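Local coordinates for protein manganese-containing pseudocatalase (Thermus thermophilus, PDB 2V8T) that probably breaks down hydrogen peroxide as a catalase, using a pair of manganese ions held in each subunit, at residues Ala25-Ala28 against Leu29-Gly32; Ala78-Ile81 against Asn82-Ala86. One frame throughout, in Å; residues are numbered along the deposited sequence.

Interaction 1 is the run of chain at 25-32 where helix 20-26 gives way to the short helix 28-31, and interaction 2 is the last two turns of helix 57-85; their centres lie about 12 Å apart and their side chains meet directly. Ile81 makes most of the junction: its CG1 lies 3.6 Å from Val26 CG1, and its CD1 lies 3.7 Å from both Gln27 CD and Leu30 CD2. Interaction 1 lies next to the dimanganese site, its Leu30 side chain about 5 Å from that of the ligand Glu36. Interaction 2 is farther along the helix that carries the ligands Glu70 and His73, the latter about 9 Å from Ala78, side chain to side chain; neither supplies a ligand.

Interaction 1 (Ala25-Ala28 against Leu29-Gly32)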
# COMPACT_ATOMS: atom_id res chain seq x y z
N ALA A 25 7.63 15.85 11.84
CA ALA A 25 8.56 14.92 12.45
C ALA A 25 7.87 14.13 13.60
O ALA A 25 8.02 12.93 13.74
CB ALA A 25 9.79 15.67 12.99
N VAL A 26 7.12 14.88 14.43
CA VAL A 26 6.42 14.26 15.55
C VAL A 26 5.39 13.23 15.07
O VAL A 26 5.10 12.27 15.78
CB VAL A 26 5.81 15.34 16.49
CG1 VAL A 26 4.97 14.69 17.59
CG2 VAL A 26 6.94 16.16 17.11
N GLN A 27 4.88 13.38 13.83
CA GLN A 27 4.02 12.35 13.27
C GLN A 27 4.65 10.96 13.32
O GLN A 27 3.91 9.98 13.43
CB GLN A 27 3.60 12.68 11.84
CG GLN A 27 2.51 13.74 11.71
CD GLN A 27 1.09 13.34 12.03
OE1 GLN A 27 0.19 14.22 12.02
NE2 GLN A 27 0.81 12.07 12.29
N ALA A 28 5.98 10.84 13.19
CA ALA A 28 6.57 9.51 13.30
C ALA A 28 6.18 8.80 14.59
O ALA A 28 6.08 7.57 14.64
CB ALA A 28 8.11 9.58 13.24
N LEU A 29 6.02 9.59 15.65
CA LEU A 29 5.72 9.10 16.98
C LEU A 29 4.24 8.81 17.18
O LEU A 29 3.84 8.29 18.22
CB LEU A 29 6.20 10.10 18.04
CG LEU A 29 7.66 10.58 17.85
CD1 LEU A 29 8.03 11.49 19.01
CD2 LEU A 29 8.63 9.41 17.71
N LEU A 30 3.41 9.15 16.17
CA LEU A 30 1.98 8.90 16.21
C LEU A 30 1.65 7.71 15.29
O LEU A 30 1.23 6.65 15.74
CB LEU A 30 1.19 10.14 15.85
CG LEU A 30 -0.32 10.00 15.92
CD1 LEU A 30 -0.80 9.41 17.27
CD2 LEU A 30 -0.97 11.37 15.68
N GLY A 31 1.83 7.90 13.96
CA GLY A 31 1.39 6.94 12.97
C GLY A 31 2.49 6.21 12.23
O GLY A 31 2.17 5.45 11.31
N GLY A 32 3.76 6.41 12.58
CA GLY A 32 4.82 5.62 12.02
C GLY A 32 4.87 4.22 12.55
O GLY A 32 4.15 3.86 13.48
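The carbonyl oxygen of Gln27 is gripped by two backbone N-H groups in succession. Gly31 N approaches Gln27 O almost head-on, 3.0 Å away with a C=O...N angle of 171°, whereas Leu30 N sits 2.9 Å from Gln27 O, well above the carbonyl plane. One residue earlier, Leu29 N bonds to Val26 O at 2.8 Å, again from above the plane. The i to i+3 bonds to Leu29 and Leu30 tighten the turn; a weak bond from Gly32 N to Ala28 O follows. Glycine suits position 32, since a CB there would run into Ala28 O.

Leu30 extends beside Gln27, its CG anti to the backbone N (chi1 -178°), bringing CD2 to 3.9 Å from Gln27 NE2. The Gln27 chain bends at CB-CG (chi2 -76°), and its buried amide is satisfied by His115 through OE1 and by the carbonyls of Leu124 and Met126 through NE2. Leu29 places CB against Val26 O at 3.3 Å, and its apolar branches pack on helix 144-166. Ala28 packs on Ile117 of a second subunit, where a small side chain fits. Such mixed i+3 and i+4 bonding is characteristic of a helical turn tightened towards 3-10 geometry, here just ahead of the manganese-binding helix 36-49.

Interaction 2 (Ala78-Ile81 against Asn82-Ala86); sequences AATI and NSLLA
The C-terminal end of helix 57-85, one of the long helices of the ferritin-like fold, is held by i to i+4 backbone bonds, with a serine adding a side-chain bond to the series. Asn82 N reaches Ala78 O at 2.8 Å, and Leu84 N and Leu85 N continue the pattern to Thr80 O and Ile81 O, the last bond being less straight. At Ala79 the carbonyl oxygen accepts twice: Ser83 N lies 2.9 Å from Ala79 O, and Ser83 OG lies 2.8 Å from the same oxygen on the opposite face of the carbonyl plane. The hydroxyl folds back because OG stands beside its own backbone N, chi1 -66°. Serine thus suits this buried place: its short polar arm finds a partner within the helix.

Asn82 leans over Ala78 O, with CG 3.2 Å from that oxygen, but its amide is satisfied further out: OD1 accepts from Ser123 N, and ND2 donates to Asn49 of a third subunit, tying the helix to the assembly. On another side, Leu84 rests its CG against Thr80 O and packs on Ala22 and Ala23 of helix 20-26. Ile81 and Leu85, one turn apart, run side by side in the same direction and form an apolar ridge facing His115. The branched Ile81 aims CG2 towards its neighbour, leaving CG2 3.7 Å from Leu85 CD1.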
# COMPACT_ATOMS: atom_id res chain seq x y z
N ALA A 78 -1.07 13.31 19.51
CA ALA A 78 -1.92 14.09 18.66
C ALA A 78 -2.02 15.54 19.17
O ALA A 78 -2.01 16.49 18.38
CB ALA A 78 -3.29 13.46 18.52
N ALA A 79 -2.17 15.71 20.49
CA ALA A 79 -2.25 17.06 21.07
C ALA A 79 -0.99 17.86 20.81
O ALA A 79 -1.06 19.09 20.61
CB ALA A 79 -2.54 16.98 22.57
N THR A 80 0.16 17.20 20.84
CA THR A 80 1.42 17.86 20.56
C THR A 80 1.47 18.35 19.10
O THR A 80 1.83 19.49 18.82
CB THR A 80 2.59 16.88 20.85
OG1 THR A 80 2.53 16.46 22.22
CG2 THR A 80 3.92 17.51 20.58
N ILE A 81 1.12 17.46 18.18
CA ILE A 81 1.04 17.82 16.77
C ILE A 81 0.06 18.96 16.56
O ILE A 81 0.36 19.94 15.85
CB ILE A 81 0.69 16.57 15.93
CG1 ILE A 81 1.86 15.59 15.97
CG2 ILE A 81 0.28 16.94 14.53
CD1 ILE A 81 1.48 14.17 15.59
N ASN A 82 -1.12 18.86 17.16
CA ASN A 82 -2.12 19.89 17.00
C ASN A 82 -1.63 21.23 17.54
O ASN A 82 -1.94 22.29 16.98
CB ASN A 82 -3.43 19.48 17.63
CG ASN A 82 -4.10 18.36 16.86
OD1 ASN A 82 -3.88 18.22 15.66
ND2 ASN A 82 -4.96 17.58 17.55
N SER A 83 -0.90 21.20 18.65
CA SER A 83 -0.32 22.40 19.21
C SER A 83 0.63 23.06 18.23
O SER A 83 0.64 24.29 18.10
CB SER A 83 0.41 22.08 20.52
OG SER A 83 -0.45 21.67 21.55
N LEU A 84 1.47 22.25 17.58
CA LEU A 84 2.43 22.75 16.60
C LEU A 84 1.75 23.26 15.32
O LEU A 84 2.34 24.09 14.62
CB LEU A 84 3.44 21.65 16.28
CG LEU A 84 4.34 21.26 17.46
CD1 LEU A 84 5.00 19.89 17.18
CD2 LEU A 84 5.39 22.34 17.72
N LEU A 85 0.55 22.78 15.00
CA LEU A 85 -0.15 23.19 13.80
C LEU A 85 -1.15 24.33 14.03
O LEU A 85 -1.67 24.89 13.07
CB LEU A 85 -0.89 22.00 13.20
CG LEU A 85 0.01 20.90 12.64
CD1 LEU A 85 -0.81 19.70 12.25
CD2 LEU A 85 0.83 21.40 11.45
N ALA A 86 -1.43 24.68 15.29
CA ALA A 86 -2.50 25.65 15.60
C ALA A 86 -2.05 27.05 15.31
O ALA A 86 -1.06 27.54 15.82
CB ALA A 86 -2.80 25.55 17.11